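Local coordinates for protein agmatinase (Deinococcus radiodurans, PDB 1WOH) that probably hydrolyses agmatine to putrescine and urea, as a two-manganese enzyme of the arginase (ureohydrolase) family, at residues Arg99-Glu102 against Ala103-Val107; Ala51-Ala54 against Leu55-Ser59; Leu292-Glu295 against Thr296-Glu299; Glu92-Leu95 against Ala96-Ile100; Ala192-Ala196 against Arg197-Ile201. All blocks are in the same frame, centred on the assembly; numbering follows the deposited sequence.

Contact 1 (Arg99-Glu102 against Ala103-Val107)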
loop_
_atom_site.group_PDB
_atom_site.type_symbol
_atom_site.label_atom_id
_atom_site.label_comp_id
_atom_site.label_asym_id
_atom_site.label_seq_id
_atom_site.Cartn_x
_atom_site.Cartn_y
_atom_site.Cartn_z
ATOM N N ARG A 99 -6.144 -24.242 25.087
ATOM C CA ARG A 99 -5.642 -23.044 25.745
ATOM C C ARG A 99 -6.642 -21.896 25.673
ATOM O O ARG A 99 -6.776 -21.123 26.626
ATOM C CB ARG A 99 -4.306 -22.624 25.144
ATOM C CG ARG A 99 -3.183 -23.557 25.542
ATOM C CD ARG A 99 -1.836 -22.944 25.284
ATOM N NE ARG A 99 -0.760 -23.903 25.509
ATOM C CZ ARG A 99 0.453 -23.777 24.986
ATOM N NH1 ARG A 99 0.729 -22.732 24.216
ATOM N NH2 ARG A 99 1.379 -24.694 25.216
ATOM N N ILE A 100 -7.346 -21.792 24.552
ATOM C CA ILE A 100 -8.349 -20.746 24.366
ATOM C C ILE A 100 -9.514 -20.941 25.341
ATOM O O ILE A 100 -9.974 -19.990 25.977
ATOM C CB ILE A 100 -8.882 -20.753 22.913
ATOM C CG1 ILE A 100 -7.750 -20.363 21.955
ATOM C CG2 ILE A 100 -10.051 -19.788 22.772
ATOM C CD1 ILE A 100 -8.045 -20.634 20.491
ATOM N N THR A 101 -9.989 -22.179 25.458
ATOM C CA THR A 101 -11.087 -22.482 26.368
ATOM C C THR A 101 -10.705 -22.212 27.822
ATOM O O THR A 101 -11.494 -21.648 28.589
ATOM C CB THR A 101 -11.525 -23.954 26.252
ATOM O OG1 THR A 101 -11.978 -24.212 24.917
ATOM C CG2 THR A 101 -12.657 -24.255 27.243
ATOM N N GLU A 102 -9.495 -22.615 28.201
ATOM C CA GLU A 102 -9.035 -22.415 29.569
ATOM C C GLU A 102 -8.920 -20.933 29.903
ATOM O O GLU A 102 -9.383 -20.492 30.954
ATOM C CB GLU A 102 -7.688 -23.113 29.791
ATOM C CG GLU A 102 -7.089 -22.895 31.183
ATOM C CD GLU A 102 -8.013 -23.335 32.315
ATOM O OE1 GLU A 102 -7.669 -23.096 33.494
ATOM O OE2 GLU A 102 -9.081 -23.921 32.034
ATOM N N ALA A 103 -8.309 -20.162 29.009
ATOM C CA ALA A 103 -8.157 -18.735 29.239
ATOM C C ALA A 103 -9.521 -18.055 29.291
ATOM O O ALA A 103 -9.752 -17.181 30.123
ATOM C CB ALA A 103 -7.297 -18.111 28.143
ATOM N N ALA A 104 -10.426 -18.460 28.403
ATOM C CA ALA A 104 -11.763 -17.873 28.360
ATOM C C ALA A 104 -12.509 -18.169 29.662
ATOM O O ALA A 104 -13.181 -17.297 30.203
ATOM C CB ALA A 104 -12.538 -18.412 27.167
ATOM N N ARG A 105 -12.391 -19.395 30.160
ATOM C CA ARG A 105 -13.049 -19.759 31.414
ATOM C C ARG A 105 -12.542 -18.890 32.557
ATOM O O ARG A 105 -13.329 -18.413 33.384
ATOM C CB ARG A 105 -12.795 -21.225 31.775
ATOM C CG ARG A 105 -13.652 -22.232 31.037
ATOM C CD ARG A 105 -13.927 -23.434 31.933
ATOM N NE ARG A 105 -14.620 -24.512 31.232
ATOM C CZ ARG A 105 -14.035 -25.329 30.363
ATOM N NH1 ARG A 105 -12.745 -25.190 30.092
ATOM N NH2 ARG A 105 -14.736 -26.284 29.768
ATOM N N GLN A 106 -11.228 -18.698 32.611
ATOM C CA GLN A 106 -10.616 -17.892 33.661
ATOM C C GLN A 106 -11.059 -16.436 33.580
ATOM O O GLN A 106 -11.319 -15.802 34.602
ATOM C CB GLN A 106 -9.092 -17.971 33.577
ATOM C CG GLN A 106 -8.540 -19.384 33.697
ATOM C CD GLN A 106 -7.026 -19.426 33.635
ATOM O OE1 GLN A 106 -6.410 -18.773 32.789
ATOM N NE2 GLN A 106 -6.417 -20.204 34.525
ATOM N N VAL A 107 -11.138 -15.907 32.366
ATOM C CA VAL A 107 -11.557 -14.527 32.177
ATOM C C VAL A 107 -13.040 -14.362 32.498
ATOM O O VAL A 107 -13.444 -13.394 33.151
ATOM C CB VAL A 107 -11.272 -14.059 30.730
ATOM C CG1 VAL A 107 -11.998 -12.738 30.443
ATOM C CG2 VAL A 107 -9.773 -13.888 30.550
#

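Contact 2 (Ala51-Ala54 against Leu55-Ser59)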
loop_
_atom_site.group_PDB
_atom_site.type_symbol
_atom_site.label_atom_id
_atom_site.label_comp_id
_atom_site.label_asym_id
_atom_site.label_seq_id
_atom_site.Cartn_x
_atom_site.Cartn_y
_atom_site.Cartn_z
ATOM N N ALA A 51 -5.489 -8.974 14.167
ATOM C CA ALA A 51 -6.687 -8.236 14.543
ATOM C C ALA A 51 -6.777 -7.837 16.014
ATOM O O ALA A 51 -7.164 -6.711 16.327
ATOM C CB ALA A 51 -7.929 -9.010 14.141
ATOM N N PRO A 52 -6.441 -8.750 16.937
ATOM C CA PRO A 52 -6.534 -8.347 18.345
ATOM C C PRO A 52 -5.718 -7.095 18.617
ATOM O O PRO A 52 -6.178 -6.175 19.295
ATOM C CB PRO A 52 -6.000 -9.570 19.089
ATOM C CG PRO A 52 -6.415 -10.705 18.191
ATOM C CD PRO A 52 -6.061 -10.169 16.820
ATOM N N ARG A 53 -4.508 -7.054 18.067
ATOM C CA ARG A 53 -3.627 -5.908 18.261
ATOM C C ARG A 53 -4.192 -4.651 17.605
ATOM O O ARG A 53 -4.213 -3.575 18.205
ATOM C CB ARG A 53 -2.233 -6.224 17.703
ATOM C CG ARG A 53 -1.190 -5.151 17.955
ATOM C CD ARG A 53 0.212 -5.712 17.750
ATOM N NE ARG A 53 0.540 -6.733 18.746
ATOM C CZ ARG A 53 1.623 -7.503 18.696
ATOM N NH1 ARG A 53 2.487 -7.374 17.692
ATOM N NH2 ARG A 53 1.848 -8.401 19.649
ATOM N N ALA A 54 -4.663 -4.782 16.370
ATOM C CA ALA A 54 -5.235 -3.645 15.665
ATOM C C ALA A 54 -6.474 -3.116 16.380
ATOM O O ALA A 54 -6.708 -1.904 16.425
ATOM C CB ALA A 54 -5.587 -4.038 14.242
ATOM N N LEU A 55 -7.269 -4.022 16.941
ATOM C CA LEU A 55 -8.483 -3.622 17.646
ATOM C C LEU A 55 -8.155 -2.838 18.911
ATOM O O LEU A 55 -8.872 -1.903 19.263
ATOM C CB LEU A 55 -9.337 -4.851 17.974
ATOM C CG LEU A 55 -10.109 -5.390 16.758
ATOM C CD1 LEU A 55 -10.605 -6.808 17.016
ATOM C CD2 LEU A 55 -11.277 -4.453 16.451
ATOM N N ARG A 56 -7.083 -3.225 19.602
ATOM C CA ARG A 56 -6.665 -2.513 20.807
ATOM C C ARG A 56 -6.219 -1.109 20.406
ATOM O O ARG A 56 -6.647 -0.112 20.991
ATOM C CB ARG A 56 -5.514 -3.248 21.504
ATOM C CG ARG A 56 -5.913 -4.588 22.122
ATOM C CD ARG A 56 -4.749 -5.229 22.871
ATOM N NE ARG A 56 -5.198 -6.324 23.726
ATOM C CZ ARG A 56 -5.109 -7.616 23.423
ATOM N NH1 ARG A 56 -4.573 -8.009 22.266
ATOM N NH2 ARG A 56 -5.555 -8.523 24.286
ATOM N N GLU A 57 -5.357 -1.032 19.399
ATOM C CA GLU A 57 -4.883 0.262 18.927
ATOM C C GLU A 57 -6.075 1.136 18.540
ATOM O O GLU A 57 -6.155 2.303 18.934
ATOM C CB GLU A 57 -3.958 0.074 17.718
ATOM C CG GLU A 57 -2.709 -0.736 18.025
ATOM C CD GLU A 57 -1.904 -1.088 16.781
ATOM O OE1 GLU A 57 -0.845 -1.730 16.926
ATOM O OE2 GLU A 57 -2.326 -0.731 15.661
ATOM N N ALA A 58 -7.012 0.572 17.784
ATOM C CA ALA A 58 -8.180 1.336 17.352
ATOM C C ALA A 58 -9.113 1.727 18.501
ATOM O O ALA A 58 -9.813 2.738 18.416
ATOM C CB ALA A 58 -8.959 0.550 16.298
ATOM N N SER A 59 -9.126 0.936 19.568
ATOM C CA SER A 59 -10.003 1.229 20.698
ATOM C C SER A 59 -9.573 2.476 21.462
ATOM O O SER A 59 -10.350 3.017 22.254
ATOM C CB SER A 59 -10.067 0.042 21.660
ATOM O OG SER A 59 -8.871 -0.094 22.399
HETATM O O HOH W 1 -1.653 -7.004 21.030
#

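Contact 3 (Leu292-Glu295 against Thr296-Glu299)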
loop_
_atom_site.group_PDB
_atom_site.type_symbol
_atom_site.label_atom_id
_atom_site.label_comp_id
_atom_site.label_asym_id
_atom_site.label_seq_id
_atom_site.Cartn_x
_atom_site.Cartn_y
_atom_site.Cartn_z
ATOM N N LEU A 292 -17.699 -0.511 17.263
ATOM C CA LEU A 292 -18.861 -1.384 17.357
ATOM C C LEU A 292 -18.840 -2.124 18.688
ATOM O O LEU A 292 -19.873 -2.266 19.345
ATOM C CB LEU A 292 -18.877 -2.417 16.215
ATOM C CG LEU A 292 -20.188 -3.210 16.152
ATOM C CD1 LEU A 292 -21.181 -2.442 15.282
ATOM C CD2 LEU A 292 -19.972 -4.590 15.546
ATOM N N VAL A 293 -17.666 -2.608 19.088
ATOM C CA VAL A 293 -17.568 -3.336 20.348
ATOM C C VAL A 293 -17.914 -2.403 21.501
ATOM O O VAL A 293 -18.706 -2.760 22.382
ATOM C CB VAL A 293 -16.151 -3.917 20.573
ATOM C CG1 VAL A 293 -16.046 -4.508 21.973
ATOM C CG2 VAL A 293 -15.860 -5.008 19.533
ATOM N N MET A 294 -17.340 -1.203 21.486
ATOM C CA MET A 294 -17.602 -0.246 22.555
ATOM C C MET A 294 -19.057 0.214 22.579
ATOM O O MET A 294 -19.642 0.367 23.655
ATOM C CB MET A 294 -16.677 0.979 22.440
ATOM C CG MET A 294 -15.197 0.695 22.713
ATOM S SD MET A 294 -14.875 -0.314 24.172
ATOM C CE MET A 294 -15.403 0.830 25.505
ATOM N N GLU A 295 -19.642 0.439 21.408
ATOM C CA GLU A 295 -21.032 0.866 21.363
ATOM C C GLU A 295 -21.930 -0.276 21.819
ATOM O O GLU A 295 -22.932 -0.057 22.504
ATOM C CB GLU A 295 -21.435 1.319 19.958
ATOM C CG GLU A 295 -22.875 1.842 19.897
ATOM C CD GLU A 295 -23.195 2.565 18.603
ATOM O OE1 GLU A 295 -24.354 2.995 18.430
ATOM O OE2 GLU A 295 -22.292 2.702 17.756
ATOM N N THR A 296 -21.578 -1.505 21.453
ATOM C CA THR A 296 -22.390 -2.638 21.874
ATOM C C THR A 296 -22.385 -2.733 23.397
ATOM O O THR A 296 -23.425 -2.963 24.015
ATOM C CB THR A 296 -21.882 -3.958 21.260
ATOM O OG1 THR A 296 -22.026 -3.898 19.834
ATOM C CG2 THR A 296 -22.691 -5.138 21.787
ATOM N N LEU A 297 -21.220 -2.547 24.006
ATOM C CA LEU A 297 -21.129 -2.598 25.460
ATOM C C LEU A 297 -21.965 -1.483 26.098
ATOM O O LEU A 297 -22.531 -1.667 27.178
ATOM C CB LEU A 297 -19.671 -2.493 25.905
ATOM C CG LEU A 297 -18.798 -3.702 25.550
ATOM C CD1 LEU A 297 -17.338 -3.393 25.840
ATOM C CD2 LEU A 297 -19.255 -4.919 26.342
ATOM N N CYS A 298 -22.042 -0.330 25.438
ATOM C CA CYS A 298 -22.848 0.771 25.969
ATOM C C CYS A 298 -24.280 0.283 26.062
ATOM O O CYS A 298 -24.955 0.482 27.072
ATOM C CB CYS A 298 -22.821 1.985 25.042
ATOM S SG CYS A 298 -21.349 2.987 25.118
ATOM N N GLU A 299 -24.738 -0.350 24.985
ATOM C CA GLU A 299 -26.090 -0.876 24.922
ATOM C C GLU A 299 -26.278 -1.964 25.969
ATOM O O GLU A 299 -27.281 -1.983 26.676
ATOM C CB GLU A 299 -26.378 -1.444 23.528
ATOM C CG GLU A 299 -26.365 -0.421 22.389
ATOM C CD GLU A 299 -27.467 0.620 22.509
ATOM O OE1 GLU A 299 -28.479 0.343 23.185
ATOM O OE2 GLU A 299 -27.330 1.712 21.911
HETATM O O HOH W 2 -26.538 1.382 19.241
#

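Contact 4 (Glu92-Leu95 against Ala96-Ile100)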
loop_
_atom_site.group_PDB
_atom_site.type_symbol
_atom_site.label_atom_id
_atom_site.label_comp_id
_atom_site.label_asym_id
_atom_site.label_seq_id
_atom_site.Cartn_x
_atom_site.Cartn_y
_atom_site.Cartn_z
ATOM N N GLU A 92 -0.632 -27.150 15.862
ATOM C CA GLU A 92 -1.283 -27.789 17.012
ATOM C C GLU A 92 -2.658 -27.191 17.321
ATOM O O GLU A 92 -2.894 -26.690 18.422
ATOM C CB GLU A 92 -0.391 -27.638 18.244
ATOM C CG GLU A 92 1.050 -28.086 18.046
ATOM C CD GLU A 92 1.171 -29.561 17.725
ATOM O OE1 GLU A 92 0.477 -30.369 18.373
ATOM O OE2 GLU A 92 1.973 -29.915 16.831
ATOM N N PRO A 93 -3.592 -27.251 16.365
ATOM C CA PRO A 93 -4.922 -26.684 16.612
ATOM C C PRO A 93 -5.656 -27.165 17.865
ATOM O O PRO A 93 -6.279 -26.366 18.566
ATOM C CB PRO A 93 -5.681 -27.003 15.320
ATOM C CG PRO A 93 -4.968 -28.209 14.779
ATOM C CD PRO A 93 -3.524 -27.871 15.030
ATOM N N GLN A 94 -5.582 -28.459 18.160
ATOM C CA GLN A 94 -6.273 -28.979 19.335
ATOM C C GLN A 94 -5.710 -28.377 20.615
ATOM O O GLN A 94 -6.467 -28.053 21.532
ATOM C CB GLN A 94 -6.173 -30.505 19.375
ATOM C CG GLN A 94 -7.077 -31.148 20.409
ATOM C CD GLN A 94 -7.205 -32.644 20.207
ATOM O OE1 GLN A 94 -7.605 -33.105 19.134
ATOM N NE2 GLN A 94 -6.867 -33.415 21.239
ATOM N N LEU A 95 -4.388 -28.234 20.683
ATOM C CA LEU A 95 -3.751 -27.638 21.857
ATOM C C LEU A 95 -4.174 -26.174 21.944
ATOM O O LEU A 95 -4.475 -25.658 23.023
ATOM C CB LEU A 95 -2.223 -27.725 21.752
ATOM C CG LEU A 95 -1.425 -26.967 22.822
ATOM C CD1 LEU A 95 -1.813 -27.459 24.217
ATOM C CD2 LEU A 95 0.065 -27.156 22.581
ATOM N N ALA A 96 -4.197 -25.505 20.794
ATOM C CA ALA A 96 -4.593 -24.105 20.756
ATOM C C ALA A 96 -6.011 -23.988 21.318
ATOM O O ALA A 96 -6.289 -23.122 22.150
ATOM C CB ALA A 96 -4.538 -23.580 19.318
ATOM N N HIS A 97 -6.900 -24.874 20.871
ATOM C CA HIS A 97 -8.285 -24.878 21.338
ATOM C C HIS A 97 -8.367 -25.010 22.859
ATOM O O HIS A 97 -9.116 -24.289 23.518
ATOM C CB HIS A 97 -9.064 -26.034 20.700
ATOM C CG HIS A 97 -9.233 -25.911 19.216
ATOM N ND1 HIS A 97 -9.675 -26.954 18.432
ATOM C CD2 HIS A 97 -9.027 -24.868 18.374
ATOM C CE1 HIS A 97 -9.733 -26.561 17.171
ATOM N NE2 HIS A 97 -9.346 -25.299 17.108
ATOM N N ASP A 98 -7.604 -25.942 23.418
ATOM C CA ASP A 98 -7.642 -26.143 24.857
ATOM C C ASP A 98 -7.169 -24.905 25.603
ATOM O O ASP A 98 -7.737 -24.544 26.629
ATOM C CB ASP A 98 -6.806 -27.365 25.251
ATOM C CG ASP A 98 -7.390 -28.664 24.712
ATOM O OD1 ASP A 98 -8.595 -28.687 24.376
ATOM O OD2 ASP A 98 -6.652 -29.669 24.636
ATOM N N ARG A 99 -6.144 -24.242 25.087
ATOM C CA ARG A 99 -5.642 -23.044 25.745
ATOM C C ARG A 99 -6.642 -21.896 25.673
ATOM O O ARG A 99 -6.776 -21.123 26.626
ATOM C CB ARG A 99 -4.306 -22.624 25.144
ATOM C CG ARG A 99 -3.183 -23.557 25.542
ATOM C CD ARG A 99 -1.836 -22.944 25.284
ATOM N NE ARG A 99 -0.760 -23.903 25.509
ATOM C CZ ARG A 99 0.453 -23.777 24.986
ATOM N NH1 ARG A 99 0.729 -22.732 24.216
ATOM N NH2 ARG A 99 1.379 -24.694 25.216
ATOM N N ILE A 100 -7.346 -21.792 24.552
ATOM C CA ILE A 100 -8.349 -20.746 24.366
ATOM C C ILE A 100 -9.514 -20.941 25.341
ATOM O O ILE A 100 -9.974 -19.990 25.977
ATOM C CB ILE A 100 -8.882 -20.753 22.913
ATOM C CG1 ILE A 100 -7.750 -20.363 21.955
ATOM C CG2 ILE A 100 -10.051 -19.788 22.772
ATOM C CD1 ILE A 100 -8.045 -20.634 20.491
#

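Contact 5 (Ala192-Ala196 against Arg197-Ile201)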
loop_
_atom_site.group_PDB
_atom_site.type_symbol
_atom_site.label_atom_id
_atom_site.label_comp_id
_atom_site.label_asym_id
_atom_site.label_seq_id
_atom_site.Cartn_x
_atom_site.Cartn_y
_atom_site.Cartn_z
ATOM N N ALA A 192 -29.400 -27.187 6.012
ATOM C CA ALA A 192 -30.469 -28.107 6.381
ATOM C C ALA A 192 -30.325 -28.589 7.827
ATOM O O ALA A 192 -31.321 -28.737 8.538
ATOM C CB ALA A 192 -30.486 -29.298 5.426
ATOM N N ALA A 193 -29.093 -28.841 8.264
ATOM C CA ALA A 193 -28.869 -29.292 9.630
ATOM C C ALA A 193 -29.236 -28.174 10.601
ATOM O O ALA A 193 -29.858 -28.416 11.636
ATOM C CB ALA A 193 -27.409 -29.704 9.830
ATOM N N ALA A 194 -28.846 -26.948 10.269
ATOM C CA ALA A 194 -29.160 -25.819 11.137
ATOM C C ALA A 194 -30.678 -25.642 11.233
ATOM O O ALA A 194 -31.210 -25.432 12.320
ATOM C CB ALA A 194 -28.514 -24.540 10.605
ATOM N N ARG A 195 -31.372 -25.729 10.100
ATOM C CA ARG A 195 -32.825 -25.572 10.108
ATOM C C ARG A 195 -33.495 -26.711 10.879
ATOM O O ARG A 195 -34.442 -26.487 11.634
ATOM C CB ARG A 195 -33.381 -25.533 8.680
ATOM C CG ARG A 195 -33.009 -24.284 7.887
ATOM C CD ARG A 195 -33.776 -24.235 6.577
ATOM N NE ARG A 195 -33.371 -23.124 5.724
ATOM C CZ ARG A 195 -33.553 -21.841 6.022
ATOM N NH1 ARG A 195 -34.137 -21.491 7.163
ATOM N NH2 ARG A 195 -33.159 -20.905 5.167
ATOM N N ALA A 196 -32.996 -27.930 10.692
ATOM C CA ALA A 196 -33.563 -29.095 11.362
ATOM C C ALA A 196 -33.372 -29.048 12.880
ATOM O O ALA A 196 -34.101 -29.714 13.618
ATOM C CB ALA A 196 -32.958 -30.380 10.787
ATOM N N ARG A 197 -32.396 -28.261 13.336
ATOM C CA ARG A 197 -32.107 -28.093 14.763
ATOM C C ARG A 197 -32.908 -26.919 15.329
ATOM O O ARG A 197 -32.793 -26.593 16.515
ATOM C CB ARG A 197 -30.621 -27.800 15.000
ATOM C CG ARG A 197 -29.677 -28.945 14.741
ATOM C CD ARG A 197 -28.248 -28.520 15.038
ATOM N NE ARG A 197 -28.039 -28.232 16.454
ATOM C CZ ARG A 197 -27.450 -29.062 17.310
ATOM N NH1 ARG A 197 -27.003 -30.239 16.898
ATOM N NH2 ARG A 197 -27.314 -28.713 18.581
ATOM N N GLY A 198 -33.688 -26.271 14.472
ATOM C CA GLY A 198 -34.494 -25.147 14.913
ATOM C C GLY A 198 -33.781 -23.806 14.853
ATOM O O GLY A 198 -34.343 -22.787 15.261
ATOM N N HIS A 199 -32.546 -23.791 14.354
ATOM C CA HIS A 199 -31.807 -22.530 14.269
ATOM C C HIS A 199 -32.548 -21.561 13.351
ATOM O O HIS A 199 -33.292 -21.969 12.456
ATOM C CB HIS A 199 -30.390 -22.767 13.743
ATOM C CG HIS A 199 -29.485 -23.467 14.713
ATOM N ND1 HIS A 199 -29.940 -24.054 15.874
ATOM C CD2 HIS A 199 -28.149 -23.686 14.681
ATOM C CE1 HIS A 199 -28.923 -24.601 16.517
ATOM N NE2 HIS A 199 -27.824 -24.391 15.813
ATOM N N THR A 200 -32.342 -20.269 13.582
ATOM C CA THR A 200 -32.995 -19.238 12.784
ATOM C C THR A 200 -32.005 -18.625 11.805
ATOM O O THR A 200 -30.959 -18.111 12.198
ATOM C CB THR A 200 -33.573 -18.139 13.692
ATOM O OG1 THR A 200 -34.473 -18.736 14.633
ATOM C CG2 THR A 200 -34.331 -17.098 12.870
ATOM N N ILE A 201 -32.349 -18.692 10.528
ATOM C CA ILE A 201 -31.504 -18.176 9.466
ATOM C C ILE A 201 -32.150 -16.940 8.860
ATOM O O ILE A 201 -33.234 -17.018 8.287
ATOM C CB ILE A 201 -31.306 -19.259 8.377
ATOM C CG1 ILE A 201 -30.533 -20.439 8.971
ATOM C CG2 ILE A 201 -30.595 -18.676 7.168
ATOM C CD1 ILE A 201 -30.212 -21.539 7.969
HETATM O O HOH W 3 -35.284 -23.643 11.665
HETATM O O HOH W 4 -34.667 -18.432 6.296
#

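Contact 1 (Arg99-Glu102 against Ala103-Val107)
In the second half of helix 93-108, Thr101 meets Arg105 and Glu102 meets Gln106, each pair one turn apart. The Thr101 and Arg105 side chains run alongside each other in the same direction, with Thr101 CG2 3.6 Å from Arg105 CZ. Thr101 OG1 turns instead to Pro126 O, with Arg129 NE and His97 O also bonded to it. One step on, Gln106 has CG beside its backbone N (chi1 -59°), which lays CG on Glu102 O at 3.1 Å; the same oxygen takes the Gln106 amide. The Glu102 carboxylate and Gln106 carboxamide planes stand 51° apart, and although Glu102 OE1 comes 3.3 Å from Gln106 NE2, the angle is too poor for a hydrogen bond. In the alpha/beta fold this helix covers strand 31-36: Ile100 and Ala103 face Val36 and Leu34, while Ala104 meets Leu127 of helix 124-128. With an alanine in place of Gln106, the Glu102 carboxylate would probably lose one polar neighbour, Glu102 O its CG cover, and a gap would open beside Pro23 and Asp24. Backbone i to i+4 bonds continue unbroken, among them Ala104 N to Ile100 O at 2.9 Å and Ala103 N to Arg99 O at 3.0 Å.

Contact 2 (Ala51-Ala54 against Leu55-Ser59)
Ala51 O receives the amide of Leu55 at 2.8 Å, nearly along the C=O axis, and the Leu55 side chain folds over the same oxygen, with CG 3.3 Å from Ala51 O. One turn on, Ala58 N reaches Ala54 O at an equal 2.8 Å. On another side of the helix Glu57 lays its stem over a carbonyl: CG sits beside its own backbone N (chi1 -62°), 3.2 Å from Arg53 O, and the extended chain sends OE1 to within 3.6 Å of Arg53 CG. These turns form helix 51-59, which follows the first strand of the central parallel sheet and packs through Ala54, Leu55 and Ala58 on helix 284-302. Its other side faces a second subunit, where Arg53 NH1 and NH2 bond to Pro8 O and Gly11 O, and Glu57 OE1 lies close to its own counterpart, a like-charge approach that may favour a proton between them. An alanine at Glu57 would probably strip the methylene cover from Arg53 O, though not its amide bond, and deprive Arg53 of the second subunit of a packing partner. A water in the plane of the Arg53 guanidinium accepts from Arg53 NE at 3.2 Å and, weakly, from Arg56 NH1, whose side chain is engaged mainly by Asp82 and Asp85. The extended Arg56 chain passes Pro52, with Arg56 NH1 3.8 Å from Pro52 CB.

Contact 3 (Leu292-Glu295 against Thr296-Glu299)
Thr296 has OG1 beside its own backbone N and anti to its carbonyl carbon (chi1 -64°), a rotation that brings the hydroxyl onto Leu292 O, where the backbone amide of Thr296 already points. On a neighbouring side of the helix, Glu295 CG is anti to the backbone N and its chain runs straight out, whereas Glu299 CG lies beside its backbone N and the chain bends at chi2 (-65°), bringing the two carboxylates toward one another. Leu292 O is thus held twice, by Thr296 OG1 at 2.7 Å and by Thr296 N at 2.8 Å, the donors coming from opposite faces of the carbonyl plane. That grip satisfies a buried hydroxyl within the helix itself and fixes the threonine rotation. All of this lies on helix 284-302, the last helix of the arginase-type alpha/beta fold. Thr296 meets Met255 and Leu258 of helix 251-264, while on another side Met294 and Leu297 pack on Phe80 of strand 80-85, outermost in the sheet of this chain. Within that apolar side, Leu297 CD1 is 4.2 Å from Val293 CG1 and 4.3 Å from Met294 SD. Between the acids a single water donates to Glu295 OE1 and to Glu299 OE2, 2.8 Å from each. It bridges two like charges whose oxygens OE1 of Glu295 and OE2 of Glu299 stay 4.8 Å apart. Each acid has further partners: Glu295 OE2 binds Tyr251 OH and the guanidinium of Arg291, and Glu299 OE2 makes a salt bridge with Arg74, contacts that would probably offset the repulsion.

Contact 4 (Glu92-Leu95 against Ala96-Ile100)
His97 and Pro93 form the tight side of this first turn of helix 93-108. Pro93 O takes the His97 amide at 2.8 Å and also sits over one face of the imidazole, offset toward the rim, 3.1 Å from His97 CG. With CG beside its own backbone N (chi1 -66°), the ring is folded back onto that carbonyl, and Trp157 meets it edge-to-face while Pro126 packs alongside. By contrast, the exposed side chains of Gln94 and Asp98 meet loosely: Gln94 CG is 4.5 Å from Asp98 OD2, although the Asp98 stem lies over Gln94 O, and the carboxylate is held by Arg129. Glu92, at the N-cap position, gives its carbonyl to Ala96 N at 3.0 Å, but its carboxylate leaves the helix for Thr155 of a third subunit. On the flank beyond Gln94 and Asp98, Leu95 and Arg99 cross obliquely. Leu95 CD2 stands over one face of the guanidinium, 3.8 Å from Arg99 NH2, and Leu95 CD1 is 3.9 Å from Arg99 NE. The methyl groups offer the cation no acceptor, and its NH1 and NH2 serve Ile87 O and Asp154 of the third subunit; as Leu95 also packs on Asp154, its apolar cover is likely to strengthen that intersubunit salt bridge.

Contact 5 (Ala192-Ala196 against Arg197-Ile201)
Ala194 O accepts two amides, His199 N at 2.9 Å and Arg197 N at 3.2 Å, which approach from opposite faces of its plane. The first lies only moderately tilted from that plane, whereas the second stands well above it and does not use a lone pair; Arg197 N also has a weak bond to Ala193 O. Arg195 O accepts Gly198 N at 2.9 Å, again from above its plane, and a water at 3.0 Å; the water also donates to His199 O at 2.7 Å, so it ties the last helical turn to the departing chain. The two amides of Gly198 and His199 bonding back into helix 188-196 make a Schellman motif, with Gly198 at positive phi (88°), where a side chain would collide with the preceding carbonyl. The chain then enters strand 200-203, completing a beta-alpha-beta unit from strand 173-181, on which His199 and Ile201 pack. Arg195 extends over the strand to cross Ile201 at about a right angle, placing its guanidinium face against the isoleucine, with Ile201 CD1 3.9 Å from Arg195 CZ, over the centre. Its NH2 gives a hydrogen to a second water, 3.1 Å from Arg195 NH2, and that water donates in turn to Ile201 O at 2.8 Å. Ala194 CB touches Ile201 CD1 more loosely, and Ile201 meets Leu69 of a fifth subunit.

Contacts 2 and 3 are the buried pair: their helices, 51-59 and 284-302, pack on each other, with nearest atoms of the two contacts about 5 Å apart. Contacts 1 and 4 are successive parts of helix 93-108, share Arg99 and Ile100, and are only partly buried. Contact 5 lies at the far edge of the sheet, centre to centre about 34 Å from contact 2, and alone leaves a helix for a strand. Chemistry follows place: contact 3 satisfies a hydroxyl inside its helix, contact 1 sets a firmly bonded buried threonine beside more exposed polar chains, contacts 2 and 4 (the latter through Arg99) send arginines to other subunits, and contact 5 closes a helix with a glycine and a backbone-bridging water.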